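Local coordinates for mandelate racemase/muconate lactonizing enzyme family protein (Azoarcus sp., PDB 2QDE) that belongs to the mandelate racemase/muconate lactonizing enzyme family of the enolase superfamily and holds a barium ion at the metal site of its barrel domain, at residues Ala48-Thr53 against Asn100-Ala105; Ser55-Glu60 against Thr271-Gly276; Thr66-Asp71 against Ile95-Asn100. All coordinates share one frame; numbering follows the deposited sequence.

Contact 1: residues Ala48-Thr53 against Asn100-Ala105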
loop_
_atom_site.group_PDB
_atom_site.type_symbol
_atom_site.label_atom_id
_atom_site.label_comp_id
_atom_site.label_asym_id
_atom_site.label_seq_id
_atom_site.Cartn_x
_atom_site.Cartn_y
_atom_site.Cartn_z
ATOM N N ALA A 48 9.981 -2.747 -45.780
ATOM C CA ALA A 48 9.553 -3.406 -44.546
ATOM C C ALA A 48 8.346 -4.303 -44.799
ATOM O O ALA A 48 7.585 -4.077 -45.743
ATOM C CB ALA A 48 9.213 -2.369 -43.482
ATOM N N ASP A 49 8.189 -5.313 -43.946
ATOM C CA ASP A 49 7.097 -6.285 -44.024
ATOM C C ASP A 49 6.402 -6.292 -42.661
ATOM O O ASP A 49 7.012 -6.686 -41.664
ATOM C CB ASP A 49 7.672 -7.678 -44.301
ATOM C CG ASP A 49 6.598 -8.728 -44.582
ATOM O OD1 ASP A 49 5.398 -8.480 -44.317
ATOM O OD2 ASP A 49 6.971 -9.821 -45.067
ATOM N N ALA A 50 5.145 -5.858 -42.615
ATOM C CA ALA A 50 4.398 -5.818 -41.361
ATOM C C ALA A 50 4.209 -7.219 -40.793
ATOM O O ALA A 50 4.094 -7.408 -39.574
ATOM C CB ALA A 50 3.037 -5.164 -41.580
ATOM N N GLY A 51 4.186 -8.198 -41.690
ATOM C CA GLY A 51 3.987 -9.570 -41.283
ATOM C C GLY A 51 2.497 -9.844 -41.213
ATOM O O GLY A 51 1.683 -9.046 -41.674
ATOM N N ASP A 52 2.138 -10.975 -40.625
ATOM C CA ASP A 52 0.746 -11.364 -40.498
ATOM C C ASP A 52 -0.090 -10.375 -39.675
ATOM O O ASP A 52 0.422 -9.688 -38.795
ATOM C CB ASP A 52 0.681 -12.760 -39.873
ATOM C CG ASP A 52 -0.728 -13.302 -39.807
ATOM O OD1 ASP A 52 -1.491 -13.081 -40.767
ATOM O OD2 ASP A 52 -1.067 -13.959 -38.795
ATOM N N THR A 53 -1.380 -10.298 -39.979
ATOM C CA THR A 53 -2.283 -9.430 -39.240
ATOM C C THR A 53 -3.216 -10.327 -38.421
ATOM O O THR A 53 -3.713 -11.345 -38.913
ATOM C CB THR A 53 -3.106 -8.519 -40.190
ATOM O OG1 THR A 53 -3.768 -9.321 -41.178
ATOM C CG2 THR A 53 -2.184 -7.517 -40.890
ATOM N N ASN A 100 -2.373 1.471 -33.115
ATOM C CA ASN A 100 -1.822 1.248 -34.460
ATOM C C ASN A 100 -0.339 0.894 -34.407
ATOM O O ASN A 100 0.428 1.253 -35.300
ATOM C CB ASN A 100 -2.002 2.500 -35.327
ATOM C CG ASN A 100 -3.434 2.704 -35.755
ATOM O OD1 ASN A 100 -3.867 2.190 -36.787
ATOM N ND2 ASN A 100 -4.188 3.443 -34.950
ATOM N N ASN A 101 0.049 0.176 -33.361
ATOM C CA ASN A 101 1.437 -0.219 -33.159
ATOM C C ASN A 101 2.083 -0.934 -34.344
ATOM O O ASN A 101 3.238 -0.663 -34.663
ATOM C CB ASN A 101 1.549 -1.098 -31.911
ATOM C CG ASN A 101 1.108 -0.373 -30.654
ATOM O OD1 ASN A 101 0.058 0.271 -30.634
ATOM N ND2 ASN A 101 1.905 -0.477 -29.598
ATOM N N GLN A 102 1.354 -1.839 -34.995
ATOM C CA GLN A 102 1.926 -2.572 -36.125
ATOM C C GLN A 102 2.205 -1.669 -37.326
ATOM O O GLN A 102 3.206 -1.846 -38.024
ATOM C CB GLN A 102 1.007 -3.723 -36.529
ATOM C CG GLN A 102 1.512 -4.557 -37.701
ATOM C CD GLN A 102 0.743 -5.857 -37.858
ATOM O OE1 GLN A 102 -0.424 -5.940 -37.493
ATOM N NE2 GLN A 102 1.394 -6.876 -38.413
ATOM N N ALA A 103 1.317 -0.705 -37.558
ATOM C CA ALA A 103 1.477 0.245 -38.656
ATOM C C ALA A 103 2.700 1.116 -38.365
ATOM O O ALA A 103 3.526 1.360 -39.246
ATOM C CB ALA A 103 0.234 1.110 -38.787
ATOM N N LYS A 104 2.806 1.577 -37.121
ATOM C CA LYS A 104 3.935 2.408 -36.709
ATOM C C LYS A 104 5.231 1.607 -36.823
ATOM O O LYS A 104 6.250 2.117 -37.294
ATOM C CB LYS A 104 3.764 2.879 -35.260
ATOM C CG LYS A 104 2.618 3.851 -35.024
ATOM C CD LYS A 104 2.414 4.086 -33.525
ATOM C CE LYS A 104 1.355 5.139 -33.255
ATOM N NZ LYS A 104 0.992 5.217 -31.813
ATOM N N ALA A 105 5.184 0.350 -36.393
ATOM C CA ALA A 105 6.355 -0.517 -36.444
ATOM C C ALA A 105 6.848 -0.668 -37.879
ATOM O O ALA A 105 8.044 -0.610 -38.144
ATOM C CB ALA A 105 6.021 -1.883 -35.867
#
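Q102 lays its terminal amide between two carbonyls of 50-53, with NE2 also touching the methyl of A50. Both N-H groups are spent there: NE2 gives one hydrogen bond to A50 O at 3.0 Å and the other to D52 O, also 3.0 Å from NE2 but straighter, with an N-H...O angle of 167°. The two acceptors lie in the amide plane of Q102, whereas the nitrogen stands above each carbonyl plane, well off the lone pairs. This double grip fixes the rotation of the amide and braces the turn after strand 45-49. The reach depends on CG standing anti to the backbone N (chi1 -180°), with the chain extended beyond it. T53 crosses Q102 at about a right angle, its CG2 resting 4.1 Å from Q102 OE1, while its hydroxyl bonds to D32 O. Within the turn, D49 OD1 accepts from G51 N at 2.9 Å, an Asx turn that bends the chain just ahead of the second acceptor, D52. A50 O takes a second side-chain bond, from Q272 NE2. The contact thus joins the loop that continues strand 45-49, outermost within this chain in the four-stranded antiparallel sheet, to the first turn of helix 101-119, with I65 of helix 62-78 also packing on Q102.

Contact 2: residues Ser55-Glu60 against Thr271-Gly276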
loop_
_atom_site.group_PDB
_atom_site.type_symbol
_atom_site.label_atom_id
_atom_site.label_comp_id
_atom_site.label_asym_id
_atom_site.label_seq_id
_atom_site.Cartn_x
_atom_site.Cartn_y
_atom_site.Cartn_z
ATOM N N SER A 55 -6.589 -10.093 -35.848
ATOM C CA SER A 55 -7.648 -9.284 -35.257
ATOM C C SER A 55 -7.625 -9.275 -33.733
ATOM O O SER A 55 -7.815 -8.230 -33.110
ATOM C CB SER A 55 -9.024 -9.763 -35.735
ATOM O OG SER A 55 -9.315 -11.055 -35.242
ATOM N N TRP A 56 -7.393 -10.436 -33.133
ATOM C CA TRP A 56 -7.380 -10.539 -31.677
ATOM C C TRP A 56 -6.056 -10.173 -31.011
ATOM O O TRP A 56 -6.058 -9.566 -29.945
ATOM C CB TRP A 56 -7.782 -11.948 -31.241
ATOM C CG TRP A 56 -6.903 -13.008 -31.807
ATOM C CD1 TRP A 56 -7.074 -13.670 -32.989
ATOM C CD2 TRP A 56 -5.700 -13.519 -31.228
ATOM N NE1 TRP A 56 -6.047 -14.569 -33.182
ATOM C CE2 TRP A 56 -5.190 -14.494 -32.114
ATOM C CE3 TRP A 56 -4.999 -13.247 -30.043
ATOM C CZ2 TRP A 56 -4.010 -15.202 -31.850
ATOM C CZ3 TRP A 56 -3.819 -13.954 -29.781
ATOM C CH2 TRP A 56 -3.340 -14.919 -30.682
ATOM N N TYR A 57 -4.931 -10.528 -31.622
ATOM C CA TYR A 57 -3.636 -10.212 -31.014
ATOM C C TYR A 57 -3.241 -8.737 -31.107
ATOM O O TYR A 57 -2.793 -8.143 -30.125
ATOM C CB TYR A 57 -2.515 -11.050 -31.637
ATOM C CG TYR A 57 -1.185 -10.841 -30.944
ATOM C CD1 TYR A 57 -0.917 -11.441 -29.712
ATOM C CD2 TYR A 57 -0.218 -9.997 -31.488
ATOM C CE1 TYR A 57 0.284 -11.206 -29.036
ATOM C CE2 TYR A 57 0.988 -9.748 -30.819
ATOM C CZ TYR A 57 1.228 -10.360 -29.593
ATOM O OH TYR A 57 2.405 -10.129 -28.927
ATOM N N ARG A 58 -3.401 -8.157 -32.293
ATOM C CA ARG A 58 -3.035 -6.763 -32.523
ATOM C C ARG A 58 -4.243 -5.866 -32.834
ATOM O O ARG A 58 -4.282 -4.704 -32.436
ATOM C CB ARG A 58 -2.024 -6.693 -33.676
ATOM C CG ARG A 58 -1.429 -5.313 -33.951
ATOM C CD ARG A 58 -0.321 -4.971 -32.960
ATOM N NE ARG A 58 -0.825 -4.733 -31.616
ATOM C CZ ARG A 58 -1.551 -3.677 -31.262
ATOM N NH1 ARG A 58 -1.863 -2.743 -32.158
ATOM N NH2 ARG A 58 -1.982 -3.560 -30.009
ATOM N N GLY A 59 -5.224 -6.404 -33.552
ATOM C CA GLY A 59 -6.395 -5.616 -33.896
ATOM C C GLY A 59 -6.226 -4.780 -35.159
ATOM O O GLY A 59 -7.085 -3.952 -35.484
ATOM N N GLU A 60 -5.125 -4.986 -35.876
ATOM C CA GLU A 60 -4.887 -4.238 -37.105
ATOM C C GLU A 60 -5.065 -5.116 -38.343
ATOM O O GLU A 60 -4.875 -6.331 -38.295
ATOM C CB GLU A 60 -3.490 -3.606 -37.069
ATOM C CG GLU A 60 -3.376 -2.534 -35.979
ATOM C CD GLU A 60 -1.975 -1.963 -35.830
ATOM O OE1 GLU A 60 -1.503 -1.270 -36.760
ATOM O OE2 GLU A 60 -1.350 -2.210 -34.773
ATOM N N THR A 271 8.264 -7.084 -32.133
ATOM C CA THR A 271 8.562 -5.743 -32.608
ATOM C C THR A 271 7.303 -5.008 -33.060
ATOM O O THR A 271 7.205 -3.798 -32.902
ATOM C CB THR A 271 9.602 -5.767 -33.753
ATOM O OG1 THR A 271 9.238 -6.760 -34.715
ATOM C CG2 THR A 271 10.979 -6.092 -33.200
ATOM N N GLN A 272 6.335 -5.739 -33.601
ATOM C CA GLN A 272 5.098 -5.108 -34.050
ATOM C C GLN A 272 4.199 -4.705 -32.877
ATOM O O GLN A 272 3.422 -3.760 -32.978
ATOM C CB GLN A 272 4.331 -6.037 -35.003
ATOM C CG GLN A 272 5.040 -6.274 -36.332
ATOM C CD GLN A 272 5.904 -7.517 -36.332
ATOM O OE1 GLN A 272 6.403 -7.947 -35.288
ATOM N NE2 GLN A 272 6.096 -8.101 -37.515
ATOM N N LYS A 273 4.304 -5.423 -31.764
ATOM C CA LYS A 273 3.497 -5.098 -30.593
ATOM C C LYS A 273 4.066 -3.844 -29.938
ATOM O O LYS A 273 3.329 -2.925 -29.566
ATOM C CB LYS A 273 3.516 -6.259 -29.598
ATOM C CG LYS A 273 2.736 -5.997 -28.319
ATOM C CD LYS A 273 2.790 -7.190 -27.364
ATOM C CE LYS A 273 4.224 -7.541 -26.965
ATOM N NZ LYS A 273 4.264 -8.617 -25.929
ATOM N N ALA A 274 5.389 -3.819 -29.809
ATOM C CA ALA A 274 6.093 -2.693 -29.200
ATOM C C ALA A 274 5.881 -1.412 -30.002
ATOM O O ALA A 274 5.814 -0.321 -29.434
ATOM C CB ALA A 274 7.584 -3.002 -29.094
ATOM N N GLY A 275 5.799 -1.553 -31.326
ATOM C CA GLY A 275 5.587 -0.396 -32.176
ATOM C C GLY A 275 6.777 0.010 -33.027
ATOM O O GLY A 275 6.782 1.101 -33.592
ATOM N N GLY A 276 7.783 -0.855 -33.130
ATOM C CA GLY A 276 8.954 -0.522 -33.922
ATOM C C GLY A 276 10.241 -0.830 -33.177
ATOM O O GLY A 276 10.215 -1.117 -31.984
#
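Y57 and R58 lean on K273 and the carbonyl of Q272, where a loop of the N-terminal domain meets the short helix 271-274 that follows strand 266-269 of the enolase-type barrel. Van der Waals contact carries the interface. The lysine chain crosses the tyrosine at about a right angle and passes its phenol end: Y57 OH lies 3.4 Å from K273 CD and 3.7 Å from K273 CE, while CZ is the ring atom nearest the chain. A bend at chi3 (59°) after two extended torsions turns the K273 amine back beside the hydroxyl. R58 brings CD to 3.9 Å from Q272 O, and its guanidinium then approaches K273 CA obliquely.

Polar interactions secure the groups from around the interface. Y57 OH hydrogen-bonds to D246 OD1, and K273 NZ forms a salt bridge with the same oxygen; D246 is a ligand of the barium ion, so both side chains belong to its second shell. K273 NZ also donates to M268 O. K273 O accepts from N101 ND2, tying the helix back to the N-terminal domain. R58 is held by a salt bridge within its own loop: bent at chi2 and chi3, it points NH1 at E60 OE2, 2.7 Å away, with that oxygen in the guanidinium plane and met on its anti side.

Contact 3: residues Thr66-Asp71 against Ile95-Asn100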
loop_
_atom_site.group_PDB
_atom_site.type_symbol
_atom_site.label_atom_id
_atom_site.label_comp_id
_atom_site.label_asym_id
_atom_site.label_seq_id
_atom_site.Cartn_x
_atom_site.Cartn_y
_atom_site.Cartn_z
ATOM N N THR A 66 -2.695 0.288 -44.093
ATOM C CA THR A 66 -2.596 1.041 -45.328
ATOM C C THR A 66 -3.157 2.445 -45.184
ATOM O O THR A 66 -2.542 3.413 -45.630
ATOM C CB THR A 66 -3.313 0.313 -46.485
ATOM O OG1 THR A 66 -2.655 -0.937 -46.739
ATOM C CG2 THR A 66 -3.281 1.165 -47.754
ATOM N N SER A 67 -4.315 2.567 -44.549
ATOM C CA SER A 67 -4.917 3.878 -44.385
ATOM C C SER A 67 -4.134 4.762 -43.422
ATOM O O SER A 67 -3.848 5.919 -43.730
ATOM C CB SER A 67 -6.359 3.751 -43.903
ATOM O OG SER A 67 -6.943 5.035 -43.798
ATOM N N MET A 68 -3.774 4.231 -42.257
ATOM C CA MET A 68 -3.045 5.060 -41.309
ATOM C C MET A 68 -1.727 5.545 -41.899
ATOM O O MET A 68 -1.369 6.707 -41.742
ATOM C CB MET A 68 -2.791 4.315 -39.996
ATOM C CG MET A 68 -2.296 5.234 -38.874
ATOM S SD MET A 68 -3.398 6.644 -38.570
ATOM C CE MET A 68 -4.823 5.832 -37.997
ATOM N N ILE A 69 -1.013 4.669 -42.592
ATOM C CA ILE A 69 0.260 5.060 -43.186
ATOM C C ILE A 69 0.079 6.040 -44.350
ATOM O O ILE A 69 0.757 7.062 -44.419
ATOM C CB ILE A 69 1.047 3.828 -43.697
ATOM C CG1 ILE A 69 1.506 2.971 -42.514
ATOM C CG2 ILE A 69 2.255 4.275 -44.515
ATOM C CD1 ILE A 69 2.334 1.766 -42.913
ATOM N N CYS A 70 -0.842 5.731 -45.253
ATOM C CA CYS A 70 -1.065 6.582 -46.417
ATOM C C CYS A 70 -1.880 7.850 -46.202
ATOM O O CYS A 70 -1.521 8.911 -46.721
ATOM C CB CYS A 70 -1.683 5.751 -47.537
ATOM S SG CYS A 70 -0.545 4.494 -48.157
ATOM N N ASP A 71 -2.958 7.758 -45.436
ATOM C CA ASP A 71 -3.813 8.916 -45.193
ATOM C C ASP A 71 -3.347 9.835 -44.074
ATOM O O ASP A 71 -3.788 10.982 -43.993
ATOM C CB ASP A 71 -5.248 8.467 -44.890
ATOM C CG ASP A 71 -5.934 7.843 -46.092
ATOM O OD1 ASP A 71 -5.925 8.474 -47.168
ATOM O OD2 ASP A 71 -6.488 6.734 -45.961
ATOM N N ILE A 95 2.101 11.031 -31.274
ATOM C CA ILE A 95 1.244 12.146 -30.899
ATOM C C ILE A 95 0.051 12.179 -31.853
ATOM O O ILE A 95 -1.082 12.457 -31.451
ATOM C CB ILE A 95 1.990 13.486 -30.993
ATOM C CG1 ILE A 95 3.142 13.511 -29.981
ATOM C CG2 ILE A 95 1.027 14.646 -30.727
ATOM C CD1 ILE A 95 2.689 13.453 -28.541
ATOM N N LEU A 96 0.313 11.872 -33.116
ATOM C CA LEU A 96 -0.726 11.889 -34.140
ATOM C C LEU A 96 -1.734 10.750 -34.052
ATOM O O LEU A 96 -2.918 10.953 -34.294
ATOM C CB LEU A 96 -0.086 11.863 -35.531
ATOM C CG LEU A 96 -1.006 11.798 -36.755
ATOM C CD1 LEU A 96 -1.817 13.087 -36.871
ATOM C CD2 LEU A 96 -0.165 11.588 -38.011
ATOM N N THR A 97 -1.260 9.559 -33.695
ATOM C CA THR A 97 -2.128 8.391 -33.651
ATOM C C THR A 97 -2.092 7.527 -32.390
ATOM O O THR A 97 -1.023 7.196 -31.869
ATOM C CB THR A 97 -1.821 7.469 -34.848
ATOM O OG1 THR A 97 -2.040 8.183 -36.070
ATOM C CG2 THR A 97 -2.712 6.236 -34.823
ATOM N N ARG A 98 -3.285 7.150 -31.938
ATOM C CA ARG A 98 -3.471 6.287 -30.776
ATOM C C ARG A 98 -3.349 4.852 -31.304
ATOM O O ARG A 98 -3.836 4.552 -32.402
ATOM C CB ARG A 98 -4.874 6.494 -30.201
ATOM C CG ARG A 98 -5.167 5.737 -28.917
ATOM C CD ARG A 98 -6.667 5.588 -28.722
ATOM N NE ARG A 98 -7.079 5.867 -27.347
ATOM C CZ ARG A 98 -6.677 5.176 -26.284
ATOM N NH1 ARG A 98 -5.849 4.147 -26.428
ATOM N NH2 ARG A 98 -7.096 5.524 -25.075
ATOM N N ASP A 99 -2.719 3.973 -30.529
ATOM C CA ASP A 99 -2.541 2.573 -30.924
ATOM C C ASP A 99 -1.902 2.428 -32.316
ATOM O O ASP A 99 -0.982 3.168 -32.649
ATOM C CB ASP A 99 -3.884 1.827 -30.875
ATOM C CG ASP A 99 -4.514 1.841 -29.489
ATOM O OD1 ASP A 99 -3.794 1.591 -28.503
ATOM O OD2 ASP A 99 -5.730 2.090 -29.382
ATOM N N ASN A 100 -2.373 1.471 -33.115
ATOM C CA ASN A 100 -1.822 1.248 -34.460
ATOM C C ASN A 100 -0.339 0.894 -34.407
ATOM O O ASN A 100 0.428 1.253 -35.300
ATOM C CB ASN A 100 -2.002 2.500 -35.327
ATOM C CG ASN A 100 -3.434 2.704 -35.755
ATOM O OD1 ASN A 100 -3.867 2.190 -36.787
ATOM N ND2 ASN A 100 -4.188 3.443 -34.950
#
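M68 leaves helix 62-78 directed at 97-100 and meets both T97 and N100 on its way out. Its CB lies 4.0 Å from N100 OD1. CG, standing anti to the backbone N (chi1 -168°), stays at the same distance from that oxygen and comes near T97 OG1. The chain then bends twice, at chi2 and chi3, which brings SD to 3.2 Å from T97 OG1 and also beside T97 CG2; methionine and threonine meet here tip to tip. At the end, CE is 3.8 Å from T97 CG2 and 3.9 Å from N100 ND2, so the methyl rests against the T97 methyl and the N100 amide, which lie side by side; M68 crosses the amide at about a right angle.

These residues belong to the helical part of the N-terminal domain, where the chain leaves helix 86-96 at T97 and turns at N100 into helix 101-119. F73, five residues further along helix 62-78, packs on both M68 and T97. T97 OG1 is buried without a polar partner in the model, its near neighbour being the thioether sulfur. The N100 amide is steadied from behind: ND2 donates to R98 O at 2.8 Å, with R98 O in the amide plane, and makes another hydrogen bond to G59 O of the second subunit. T61 of that subunit packs on M68, placing the methionine at the subunit interface.

In the fold
The three contacts form a chain of links from the subunit interface to the metal site. Contacts 1 and 2, with centres about 7 Å apart, are joined by E60, whose OE2 lies 2.7 Å from Q102 N. Contact 1 shares N100 with contact 3, about 11 Å away centre to centre, and K104 NZ reaches T97 O at 2.8 Å. Contact 3 is nested in sequence within the loops closed by the other two. The side chain of Y57 in contact 2 is about 4 Å from the barium ion, that of D52 in contact 1 about 12 Å. Contacts 2 and 3 both touch the second subunit, where G59 and N100 pair between chains.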